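Local coordinates for cytoplasmic protein (Cryptococcus neoformans var. grubii serotype A, PDB 7LPO) that probably hydrolyses steryl beta-glucosides to free sterol and sugar, as a fungal member of glycoside hydrolase family 5, at residues A[387-390]-A[396-399]; A[212-217]-A[366-371]; A[272-277]-A[431-436]; A[298-303]-A[372-377]. All blocks are in the same frame, centred on the assembly; numbering follows the deposited sequence.

Contact 1. Residues A[387-390]-A[396-399]; sequences FSTL and HQVD
H396 lays its imidazole alongside L390, both side chains heading the same way, and the leucine CD1 reaches H396 ND1 at 3.5 Å from an oblique direction. That nitrogen is covered by the contact and has no hydrogen-bond partner in the model; because the residue is poorly ordered, its ring position deserves caution. Q397 starts off away from the first segment but bends at chi2 (-119°), which swings the amide back. Its CG packs on T389 CG2 at 3.8 Å and its NE2 comes 3.4 Å from the same methyl. The S388 hydroxyl is near this amide too, yet its hydrogen bond goes to D385 O. V398 makes the central link: its N donates to S388 O over 3.0 Å at 164°, coming in tilted 34° from the carbonyl plane. Water 1 also donates to S388 O and, with its other hydrogen, to V398 O, so the serine carbonyl takes two donors, supplemented by a CA-H...O contact from Q397. Beyond the backbone, V398 divides its methyls: CG1 meets L390 CD2 at 3.7 Å, while CG2 sits 3.6 Å from F387 O. D399 then turns away to cap helix 400-419, its OD1 accepting weak bonds from V401 N and D402 N. Helix 206-221 supports the hairpin-like turn: Y221 packs on V398 and its OH bonds T389 O, and T220 touches L390. At the other end F387 leans on T213 and meets W368 of helix 367-370 edge-to-face.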
loop_
_atom_site.group_PDB
_atom_site.type_symbol
_atom_site.label_atom_id
_atom_site.label_comp_id
_atom_site.label_asym_id
_atom_site.label_seq_id
_atom_site.Cartn_x
_atom_site.Cartn_y
_atom_site.Cartn_z
ATOM N N PHE A 387 20.438 19.734 -1.286
ATOM C CA PHE A 387 19.358 19.053 -0.584
ATOM C C PHE A 387 19.842 18.081 0.491
ATOM O O PHE A 387 19.012 17.498 1.194
ATOM C CB PHE A 387 18.483 18.300 -1.584
ATOM C CG PHE A 387 17.796 19.182 -2.592
ATOM C CD1 PHE A 387 16.608 19.827 -2.281
ATOM C CD2 PHE A 387 18.322 19.347 -3.863
ATOM C CE1 PHE A 387 15.954 20.630 -3.231
ATOM C CE2 PHE A 387 17.679 20.142 -4.810
ATOM C CZ PHE A 387 16.487 20.777 -4.491
ATOM N N SER A 388 21.147 17.891 0.649
ATOM C CA SER A 388 21.660 16.952 1.642
ATOM C C SER A 388 21.832 17.569 3.025
ATOM O O SER A 388 22.035 16.830 3.998
ATOM C CB SER A 388 23.005 16.384 1.185
ATOM O OG SER A 388 23.992 17.402 1.152
ATOM N N THR A 389 21.764 18.890 3.132
ATOM C CA THR A 389 21.969 19.603 4.383
ATOM C C THR A 389 20.921 20.710 4.461
ATOM O O THR A 389 20.034 20.807 3.612
ATOM C CB THR A 389 23.396 20.172 4.460
ATOM O OG1 THR A 389 23.640 21.029 3.332
ATOM C CG2 THR A 389 24.444 19.048 4.464
ATOM N N LEU A 390 21.028 21.563 5.466
ATOM C CA LEU A 390 20.181 22.755 5.550
ATOM C C LEU A 390 20.868 23.924 4.849
ATOM O O LEU A 390 22.026 24.223 5.161
ATOM C CB LEU A 390 19.904 23.115 7.003
ATOM C CG LEU A 390 19.333 21.955 7.828
ATOM C CD1 LEU A 390 19.417 22.242 9.309
ATOM C CD2 LEU A 390 17.880 21.677 7.413
ATOM N N HIS A 396 25.282 20.565 8.800
ATOM C CA HIS A 396 24.308 19.589 9.266
ATOM C C HIS A 396 23.713 18.796 8.105
ATOM O O HIS A 396 23.273 19.376 7.112
ATOM C CB HIS A 396 23.210 20.344 10.016
ATOM C CG HIS A 396 22.335 19.481 10.862
ATOM N ND1 HIS A 396 20.968 19.426 10.701
ATOM C CD2 HIS A 396 22.629 18.656 11.893
ATOM C CE1 HIS A 396 20.458 18.590 11.588
ATOM N NE2 HIS A 396 21.445 18.108 12.323
ATOM N N GLN A 397 23.672 17.473 8.238
ATOM C CA GLN A 397 23.120 16.609 7.199
ATOM C C GLN A 397 21.726 16.131 7.600
ATOM O O GLN A 397 21.487 15.795 8.763
ATOM C CB GLN A 397 24.049 15.424 6.925
ATOM C CG GLN A 397 25.376 15.829 6.248
ATOM C CD GLN A 397 25.583 15.187 4.871
ATOM O OE1 GLN A 397 25.426 13.976 4.709
ATOM N NE2 GLN A 397 25.950 16.003 3.879
ATOM N N VAL A 398 20.801 16.110 6.623
ATOM C CA VAL A 398 19.383 15.919 6.920
ATOM C C VAL A 398 19.004 14.445 6.816
ATOM O O VAL A 398 19.624 13.651 6.106
ATOM C CB VAL A 398 18.474 16.764 5.996
ATOM C CG1 VAL A 398 18.714 18.260 6.200
ATOM C CG2 VAL A 398 18.683 16.356 4.540
ATOM N N ASP A 399 17.933 14.092 7.521
ATOM C CA ASP A 399 17.330 12.763 7.502
ATOM C C ASP A 399 15.868 12.948 7.118
ATOM O O ASP A 399 15.093 13.525 7.886
ATOM C CB ASP A 399 17.458 12.091 8.868
ATOM C CG ASP A 399 16.932 10.669 8.878
ATOM O OD1 ASP A 399 15.952 10.378 8.156
ATOM O OD2 ASP A 399 17.502 9.836 9.619
HETATM O O HOH W 1 21.456 13.947 4.042
#

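Contact 2. Residues A[212-217]-A[366-371]; sequences WTFFFA and CIWAHH
The backbones stay well apart, with CA atoms of T213 and W368 10.8 Å from each other and those of F214 and I367 10.7 Å, so side chains alone bridge the gap. T213 and W368 approach from opposite directions. The threonine holds CG2 anti to its own N (its OG1 chi1 is -58°), which sends the methyl to W368 CH2 at 3.6 Å and leaves OG1 for Q209 O and L276 N. F214 touches the same corner of the indole, CE1 to W368 CH2 at 3.9 Å. The rings are neither stacked nor edge-on: the F214 ring and the six-membered ring of W368 have centres 5.7 Å apart and planes at 42°. At the phenyl tip, F214 CZ meets I367 CG2, and this methyl also covers part of one indole face. Within the short helix, C366 SG caps A369 N, and H371 ND1 donates nearly straight (171°) to I367 O at 2.8 Å. The indole NE1 is fixed by T210 OG1, so helix 206-221 holds W368 by both its polar and its apolar end. Behind F214 lie I232 and L236 of helix 232-254, W374 of strand 374-375 backs C366 and A369, and F404 of helix 400-419 packs on F216 and A217.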
loop_
_atom_site.group_PDB
_atom_site.type_symbol
_atom_site.label_atom_id
_atom_site.label_comp_id
_atom_site.label_asym_id
_atom_site.label_seq_id
_atom_site.Cartn_x
_atom_site.Cartn_y
_atom_site.Cartn_z
ATOM N N TRP A 212 7.297 16.597 -4.147
ATOM C CA TRP A 212 7.521 16.002 -2.836
ATOM C C TRP A 212 8.470 16.842 -1.989
ATOM O O TRP A 212 8.323 16.882 -0.766
ATOM C CB TRP A 212 8.057 14.583 -2.998
ATOM C CG TRP A 212 7.023 13.593 -3.389
ATOM C CD1 TRP A 212 6.955 12.908 -4.559
ATOM C CD2 TRP A 212 5.890 13.178 -2.610
ATOM N NE1 TRP A 212 5.855 12.080 -4.558
ATOM C CE2 TRP A 212 5.183 12.230 -3.374
ATOM C CE3 TRP A 212 5.408 13.516 -1.340
ATOM C CZ2 TRP A 212 4.025 11.606 -2.913
ATOM C CZ3 TRP A 212 4.260 12.894 -0.880
ATOM C CH2 TRP A 212 3.578 11.951 -1.668
ATOM N N THR A 213 9.445 17.511 -2.608
ATOM C CA THR A 213 10.308 18.417 -1.854
ATOM C C THR A 213 9.503 19.596 -1.309
ATOM O O THR A 213 9.705 20.023 -0.164
ATOM C CB THR A 213 11.455 18.903 -2.744
ATOM O OG1 THR A 213 12.213 17.790 -3.232
ATOM C CG2 THR A 213 12.402 19.815 -1.990
ATOM N N PHE A 214 8.580 20.126 -2.123
ATOM C CA PHE A 214 7.630 21.127 -1.650
ATOM C C PHE A 214 6.832 20.595 -0.463
ATOM O O PHE A 214 6.798 21.207 0.610
ATOM C CB PHE A 214 6.676 21.528 -2.793
ATOM C CG PHE A 214 7.278 22.434 -3.845
ATOM C CD1 PHE A 214 8.518 23.022 -3.684
ATOM C CD2 PHE A 214 6.565 22.718 -5.005
ATOM C CE1 PHE A 214 9.036 23.885 -4.658
ATOM C CE2 PHE A 214 7.086 23.570 -5.987
ATOM C CZ PHE A 214 8.317 24.150 -5.813
ATOM N N PHE A 215 6.191 19.435 -0.644
ATOM C CA PHE A 215 5.253 18.913 0.351
ATOM C C PHE A 215 5.894 18.773 1.728
ATOM O O PHE A 215 5.315 19.189 2.738
ATOM C CB PHE A 215 4.708 17.562 -0.122
ATOM C CG PHE A 215 3.579 17.019 0.720
ATOM C CD1 PHE A 215 2.277 17.471 0.538
ATOM C CD2 PHE A 215 3.814 16.042 1.679
ATOM C CE1 PHE A 215 1.238 16.973 1.288
ATOM C CE2 PHE A 215 2.768 15.539 2.437
ATOM C CZ PHE A 215 1.471 16.013 2.231
ATOM N N PHE A 216 7.070 18.156 1.796
ATOM C CA PHE A 216 7.675 17.804 3.070
ATOM C C PHE A 216 8.682 18.823 3.565
ATOM O O PHE A 216 8.967 18.840 4.764
ATOM C CB PHE A 216 8.392 16.451 2.982
ATOM C CG PHE A 216 7.479 15.280 3.012
ATOM C CD1 PHE A 216 6.661 15.049 4.098
ATOM C CD2 PHE A 216 7.432 14.409 1.948
ATOM C CE1 PHE A 216 5.817 13.974 4.123
ATOM C CE2 PHE A 216 6.588 13.321 1.972
ATOM C CZ PHE A 216 5.785 13.100 3.061
ATOM N N ALA A 217 9.240 19.661 2.679
ATOM C CA ALA A 217 10.350 20.510 3.094
ATOM C C ALA A 217 10.445 21.812 2.309
ATOM O O ALA A 217 11.539 22.385 2.228
ATOM C CB ALA A 217 11.677 19.727 2.953
ATOM N N CYS A 366 12.815 27.549 -13.992
ATOM C CA CYS A 366 13.076 26.518 -12.997
ATOM C C CYS A 366 13.118 27.113 -11.598
ATOM O O CYS A 366 13.875 28.055 -11.332
ATOM C CB CYS A 366 14.396 25.806 -13.292
ATOM S SG CYS A 366 14.805 24.507 -12.112
ATOM N N ILE A 367 12.314 26.542 -10.695
ATOM C CA ILE A 367 12.266 27.036 -9.326
ATOM C C ILE A 367 13.544 26.702 -8.566
ATOM O O ILE A 367 13.897 27.413 -7.615
ATOM C CB ILE A 367 11.013 26.481 -8.620
ATOM C CG1 ILE A 367 10.719 27.266 -7.340
ATOM C CG2 ILE A 367 11.156 24.993 -8.312
ATOM C CD1 ILE A 367 10.434 28.759 -7.587
ATOM N N TRP A 368 14.278 25.664 -8.984
ATOM C CA TRP A 368 15.518 25.309 -8.295
ATOM C C TRP A 368 16.667 26.202 -8.731
ATOM O O TRP A 368 17.488 26.609 -7.901
ATOM C CB TRP A 368 15.831 23.836 -8.535
ATOM C CG TRP A 368 14.690 22.992 -8.079
ATOM C CD1 TRP A 368 13.951 22.130 -8.831
ATOM C CD2 TRP A 368 14.128 22.959 -6.759
ATOM N NE1 TRP A 368 12.959 21.564 -8.063
ATOM C CE2 TRP A 368 13.059 22.048 -6.785
ATOM C CE3 TRP A 368 14.432 23.611 -5.561
ATOM C CZ2 TRP A 368 12.301 21.762 -5.656
ATOM C CZ3 TRP A 368 13.679 23.333 -4.448
ATOM C CH2 TRP A 368 12.626 22.417 -4.499
ATOM N N ALA A 369 16.714 26.547 -10.019
ATOM C CA ALA A 369 17.615 27.603 -10.463
ATOM C C ALA A 369 17.311 28.905 -9.737
ATOM O O ALA A 369 18.224 29.647 -9.357
ATOM C CB ALA A 369 17.492 27.798 -11.976
ATOM N N HIS A 370 16.027 29.194 -9.533
ATOM C CA HIS A 370 15.626 30.425 -8.873
ATOM C C HIS A 370 16.075 30.466 -7.423
ATOM O O HIS A 370 16.164 31.553 -6.850
ATOM C CB HIS A 370 14.110 30.582 -8.954
ATOM C CG HIS A 370 13.625 31.923 -8.513
ATOM N ND1 HIS A 370 14.091 33.095 -9.063
ATOM C CD2 HIS A 370 12.720 32.278 -7.573
ATOM C CE1 HIS A 370 13.487 34.117 -8.486
ATOM N NE2 HIS A 370 12.658 33.648 -7.572
ATOM N N HIS A 371 16.346 29.314 -6.819
ATOM C CA HIS A 371 16.916 29.244 -5.484
ATOM C C HIS A 371 18.425 29.034 -5.515
ATOM O O HIS A 371 19.022 28.765 -4.471
ATOM C CB HIS A 371 16.229 28.131 -4.685
ATOM C CG HIS A 371 14.868 28.514 -4.196
ATOM N ND1 HIS A 371 13.733 28.366 -4.965
ATOM C CD2 HIS A 371 14.468 29.099 -3.041
ATOM C CE1 HIS A 371 12.688 28.822 -4.294
ATOM N NE2 HIS A 371 13.106 29.264 -3.121
#

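Contact 3. Residues A[272-277]-A[431-436]; sequences PGEGLI and VLRQPP
E274 OE1 receives two donors: water 3, at a doubtfully short distance, and, weakly, R433 NE at 3.1 Å from that oxygen. The stronger half of the salt bridge is on the other oxygen, where R433 NH2 donates to the syn lone pair of E274 OE2 across 2.7 Å. Although two nitrogens face two oxygens, this is no flat bidentate pair. The carboxylate and guanidinium planes are turned 47° against each other, OE2 stands 30° out of the guanidinium plane, and both bonds are bent. The two chains arrive from opposite directions, the glutamate extended beyond CG and the arginine folded at chi2 (-72°) to bring its edge round. Water 2 ties backbone to backbone, from P272 O to V431 N, while water 3 ties the glutamate side chain to the V431 carbonyl. E274 opens a type II' beta turn closed by I277 N on E274 O, with G275 at positive phi. Consistent with the TIM barrel of family 5, these loops follow what would be its fourth and fifth strands (263-267 and 424-427). P272 directly follows E271, probably the acid/base glutamate of the family's Asn-Glu-Pro motif, so the ion pair joins two loops at the probable mouth of the cleft.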
loop_
_atom_site.group_PDB
_atom_site.type_symbol
_atom_site.label_atom_id
_atom_site.label_comp_id
_atom_site.label_asym_id
_atom_site.label_seq_id
_atom_site.Cartn_x
_atom_site.Cartn_y
_atom_site.Cartn_z
ATOM N N PRO A 272 4.954 7.659 0.851
ATOM C CA PRO A 272 5.253 9.053 0.501
ATOM C C PRO A 272 6.572 9.197 -0.242
ATOM O O PRO A 272 7.561 8.539 0.077
ATOM C CB PRO A 272 5.304 9.751 1.862
ATOM C CG PRO A 272 5.654 8.655 2.825
ATOM C CD PRO A 272 4.959 7.423 2.303
ATOM N N GLY A 273 6.589 10.092 -1.227
ATOM C CA GLY A 273 7.818 10.369 -1.946
ATOM C C GLY A 273 8.764 11.246 -1.144
ATOM O O GLY A 273 8.351 12.072 -0.329
ATOM N N GLU A 274 10.059 11.050 -1.385
ATOM C CA GLU A 274 11.106 11.808 -0.709
ATOM C C GLU A 274 11.588 12.989 -1.541
ATOM O O GLU A 274 12.406 13.779 -1.060
ATOM C CB GLU A 274 12.296 10.893 -0.374
ATOM C CG GLU A 274 11.890 9.497 0.084
ATOM C CD GLU A 274 13.023 8.722 0.776
ATOM O OE1 GLU A 274 12.716 7.828 1.600
ATOM O OE2 GLU A 274 14.214 9.004 0.496
ATOM N N GLY A 275 11.103 13.122 -2.771
ATOM C CA GLY A 275 11.588 14.169 -3.651
ATOM C C GLY A 275 13.094 14.162 -3.771
ATOM O O GLY A 275 13.729 13.117 -3.929
ATOM N N LEU A 276 13.685 15.346 -3.694
ATOM C CA LEU A 276 15.130 15.487 -3.745
ATOM C C LEU A 276 15.767 15.529 -2.364
ATOM O O LEU A 276 16.986 15.698 -2.266
ATOM C CB LEU A 276 15.487 16.745 -4.523
ATOM C CG LEU A 276 15.169 16.642 -6.016
ATOM C CD1 LEU A 276 15.308 17.986 -6.685
ATOM C CD2 LEU A 276 16.076 15.605 -6.672
ATOM N N ILE A 277 14.975 15.370 -1.303
ATOM C CA ILE A 277 15.482 15.538 0.051
ATOM C C ILE A 277 16.503 14.453 0.350
ATOM O O ILE A 277 16.225 13.256 0.197
ATOM C CB ILE A 277 14.335 15.485 1.067
ATOM C CG1 ILE A 277 13.355 16.635 0.868
ATOM C CG2 ILE A 277 14.892 15.516 2.467
ATOM C CD1 ILE A 277 12.000 16.365 1.503
ATOM N N VAL A 431 8.802 3.981 2.215
ATOM C CA VAL A 431 9.185 2.683 1.683
ATOM C C VAL A 431 10.661 2.428 1.931
ATOM O O VAL A 431 11.505 3.304 1.717
ATOM C CB VAL A 431 8.849 2.624 0.182
ATOM C CG1 VAL A 431 9.582 1.491 -0.498
ATOM C CG2 VAL A 431 7.350 2.470 -0.025
ATOM N N LEU A 432 10.966 1.216 2.395
ATOM C CA LEU A 432 12.315 0.697 2.585
ATOM C C LEU A 432 13.105 1.437 3.653
ATOM O O LEU A 432 14.330 1.289 3.721
ATOM C CB LEU A 432 13.093 0.716 1.263
ATOM C CG LEU A 432 12.582 -0.255 0.190
ATOM C CD1 LEU A 432 13.349 -0.057 -1.113
ATOM C CD2 LEU A 432 12.677 -1.706 0.663
ATOM N N ARG A 433 12.446 2.230 4.489
ATOM C CA ARG A 433 13.098 2.922 5.590
ATOM C C ARG A 433 12.545 2.399 6.912
ATOM O O ARG A 433 11.399 1.948 6.996
ATOM C CB ARG A 433 12.885 4.449 5.502
ATOM C CG ARG A 433 13.179 5.086 4.133
ATOM C CD ARG A 433 14.674 5.133 3.832
ATOM N NE ARG A 433 15.020 6.251 2.953
ATOM C CZ ARG A 433 15.934 6.200 1.982
ATOM N NH1 ARG A 433 16.617 5.075 1.747
ATOM N NH2 ARG A 433 16.169 7.278 1.242
ATOM N N GLN A 434 13.363 2.462 7.944
ATOM C CA GLN A 434 12.846 2.196 9.274
ATOM C C GLN A 434 12.031 3.393 9.751
ATOM O O GLN A 434 12.326 4.535 9.385
ATOM C CB GLN A 434 13.980 1.944 10.257
ATOM C CG GLN A 434 14.747 0.656 10.042
ATOM C CD GLN A 434 15.798 0.450 11.126
ATOM O OE1 GLN A 434 16.544 1.373 11.470
ATOM N NE2 GLN A 434 15.849 -0.752 11.679
ATOM N N PRO A 435 11.012 3.170 10.573
ATOM C CA PRO A 435 10.280 4.301 11.140
ATOM C C PRO A 435 11.184 5.098 12.060
ATOM O O PRO A 435 12.201 4.573 12.545
ATOM C CB PRO A 435 9.128 3.637 11.913
ATOM C CG PRO A 435 9.649 2.299 12.273
ATOM C CD PRO A 435 10.548 1.880 11.120
ATOM N N PRO A 436 10.869 6.366 12.308
ATOM C CA PRO A 436 11.592 7.120 13.331
ATOM C C PRO A 436 11.069 6.746 14.710
ATOM O O PRO A 436 10.041 6.087 14.857
ATOM C CB PRO A 436 11.265 8.575 12.992
ATOM C CG PRO A 436 9.843 8.492 12.463
ATOM C CD PRO A 436 9.674 7.100 11.845
HETATM O O HOH W 2 7.694 5.975 0.428
HETATM O O HOH W 3 11.139 5.971 0.989
#

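Contact 4. Residues A[298-303]-A[372-377]; sequences TPIEGM and GVWEIA
M303 runs its side chain past W374 in the opposite direction, extended beyond CG. Its CB lies 3.8 Å from W374 CE2, and CG follows along the pyrrole side, 4.1 Å from W374 NE1. SD then settles 3.7 Å from W374 CD1, a Met-aromatic contact in which the sulfur stands 40° off the normal of the five-membered ring and so meets it obliquely. CE continues beyond the indole to W368 and L276. On the same side of the indole, I300 CD1 lies over the face, offset toward the rim and 3.8 Å from W374 CG, forming a CH-pi contact 28° off the normal. I376 CG1 covers part of the opposite face, so the ring is packed from both sides. W374 can present itself like this because CG lies between its own N and carbonyl carbon (chi1 65°), turning the indole toward helix 299-306. That helix starts with a capping box: T298 OG1 accepts from E301 N at 3.1 Å, and E301 OE1 returns the favour to T298 N. No hydrogen bond crosses between the segments, and W374 NE1 finds its partner elsewhere; cohesion here therefore rests mainly on dispersion and the polarisable sulfur in a buried, largely apolar patch.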
loop_
_atom_site.group_PDB
_atom_site.type_symbol
_atom_site.label_atom_id
_atom_site.label_comp_id
_atom_site.label_asym_id
_atom_site.label_seq_id
_atom_site.Cartn_x
_atom_site.Cartn_y
_atom_site.Cartn_z
ATOM N N THR A 298 19.406 12.127 -14.550
ATOM C CA THR A 298 19.874 12.565 -13.246
ATOM C C THR A 298 19.043 13.767 -12.806
ATOM O O THR A 298 18.363 14.386 -13.628
ATOM C CB THR A 298 21.348 12.942 -13.326
ATOM O OG1 THR A 298 21.503 14.061 -14.211
ATOM C CG2 THR A 298 22.172 11.769 -13.861
ATOM N N PRO A 299 19.081 14.130 -11.522
ATOM C CA PRO A 299 18.340 15.336 -11.098
ATOM C C PRO A 299 18.664 16.570 -11.933
ATOM O O PRO A 299 17.743 17.290 -12.343
ATOM C CB PRO A 299 18.752 15.500 -9.626
ATOM C CG PRO A 299 19.054 14.099 -9.174
ATOM C CD PRO A 299 19.678 13.411 -10.379
ATOM N N ILE A 300 19.939 16.817 -12.238
ATOM C CA ILE A 300 20.279 18.020 -12.991
ATOM C C ILE A 300 19.876 17.873 -14.457
ATOM O O ILE A 300 19.413 18.833 -15.085
ATOM C CB ILE A 300 21.774 18.356 -12.839
ATOM C CG1 ILE A 300 22.096 19.664 -13.568
ATOM C CG2 ILE A 300 22.637 17.233 -13.386
ATOM C CD1 ILE A 300 21.372 20.862 -13.035
ATOM N N GLU A 301 20.029 16.674 -15.028
ATOM C CA GLU A 301 19.544 16.464 -16.388
ATOM C C GLU A 301 18.043 16.714 -16.478
ATOM O O GLU A 301 17.558 17.248 -17.479
ATOM C CB GLU A 301 19.874 15.054 -16.872
ATOM C CG GLU A 301 21.344 14.838 -17.195
ATOM C CD GLU A 301 21.643 13.417 -17.680
ATOM O OE1 GLU A 301 20.928 12.466 -17.274
ATOM O OE2 GLU A 301 22.599 13.250 -18.474
ATOM N N GLY A 302 17.289 16.329 -15.447
ATOM C CA GLY A 302 15.850 16.535 -15.478
ATOM C C GLY A 302 15.468 18.001 -15.392
ATOM O O GLY A 302 14.501 18.434 -16.024
ATOM N N MET A 303 16.219 18.777 -14.603
ATOM C CA MET A 303 16.004 20.217 -14.535
ATOM C C MET A 303 16.292 20.883 -15.878
ATOM O O MET A 303 15.535 21.755 -16.319
ATOM C CB MET A 303 16.883 20.820 -13.440
ATOM C CG MET A 303 16.478 20.429 -12.017
ATOM S SD MET A 303 17.697 20.925 -10.774
ATOM C CE MET A 303 17.022 20.136 -9.310
ATOM N N GLY A 372 19.051 29.159 -6.684
ATOM C CA GLY A 372 20.495 29.103 -6.780
ATOM C C GLY A 372 21.092 27.717 -6.879
ATOM O O GLY A 372 22.310 27.578 -6.716
ATOM N N VAL A 373 20.285 26.687 -7.140
ATOM C CA VAL A 373 20.830 25.340 -7.261
ATOM C C VAL A 373 21.678 25.218 -8.519
ATOM O O VAL A 373 22.731 24.570 -8.507
ATOM C CB VAL A 373 19.694 24.300 -7.240
ATOM C CG1 VAL A 373 20.232 22.890 -7.530
ATOM C CG2 VAL A 373 18.979 24.343 -5.897
ATOM N N TRP A 374 21.231 25.810 -9.628
ATOM C CA TRP A 374 21.996 25.757 -10.865
ATOM C C TRP A 374 21.773 27.030 -11.662
ATOM O O TRP A 374 20.851 27.803 -11.400
ATOM C CB TRP A 374 21.640 24.519 -11.698
ATOM C CG TRP A 374 20.248 24.442 -12.235
ATOM C CD1 TRP A 374 19.096 24.309 -11.515
ATOM C CD2 TRP A 374 19.855 24.450 -13.618
ATOM N NE1 TRP A 374 18.015 24.243 -12.362
ATOM C CE2 TRP A 374 18.453 24.322 -13.656
ATOM C CE3 TRP A 374 20.554 24.546 -14.823
ATOM C CZ2 TRP A 374 17.737 24.294 -14.848
ATOM C CZ3 TRP A 374 19.840 24.524 -16.007
ATOM C CH2 TRP A 374 18.445 24.401 -16.010
ATOM N N GLU A 375 22.632 27.226 -12.657
ATOM C CA GLU A 375 22.631 28.413 -13.500
ATOM C C GLU A 375 22.161 28.033 -14.897
ATOM O O GLU A 375 22.833 27.261 -15.588
ATOM C CB GLU A 375 24.024 29.037 -13.562
ATOM C CG GLU A 375 24.078 30.307 -14.394
ATOM C CD GLU A 375 25.450 30.949 -14.394
ATOM O OE1 GLU A 375 26.452 30.222 -14.221
ATOM O OE2 GLU A 375 25.525 32.185 -14.572
ATOM N N ILE A 376 21.035 28.613 -15.321
ATOM C CA ILE A 376 20.407 28.217 -16.580
ATOM C C ILE A 376 21.262 28.619 -17.780
ATOM O O ILE A 376 21.332 27.885 -18.774
ATOM C CB ILE A 376 18.992 28.818 -16.676
ATOM C CG1 ILE A 376 18.028 28.053 -15.762
ATOM C CG2 ILE A 376 18.504 28.800 -18.115
ATOM C CD1 ILE A 376 16.718 28.763 -15.521
ATOM N N ALA A 377 21.907 29.786 -17.725
ATOM C CA ALA A 377 22.649 30.264 -18.890
ATOM C C ALA A 377 23.789 29.317 -19.248
ATOM O O ALA A 377 24.031 29.040 -20.430
ATOM C CB ALA A 377 23.184 31.677 -18.638
#

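Overall arrangement
All four contacts lie on one side of the chain's centre and adjoin one another, except that the nearest atoms of contacts 1 and 4 are about 5 Å apart. Contact 1 meets contact 2 where F387 CZ packs on W368 CE3 at 3.7 Å; contact 2 runs on into contact 4, with W368 O 2.9 Å from V373 N in the Schellman motif that ends helix 367-370 at G372. L276 is the other junction: its N lies 2.9 Å from T213 OG1 of contact 2, and its CD1 is 3.8 Å from M303 CE of contact 4. Contact 3, about 14 Å from the chain's centre, is the innermost and probably closest to the catalytic cleft; contact 4, at about 33 Å, is the most peripheral.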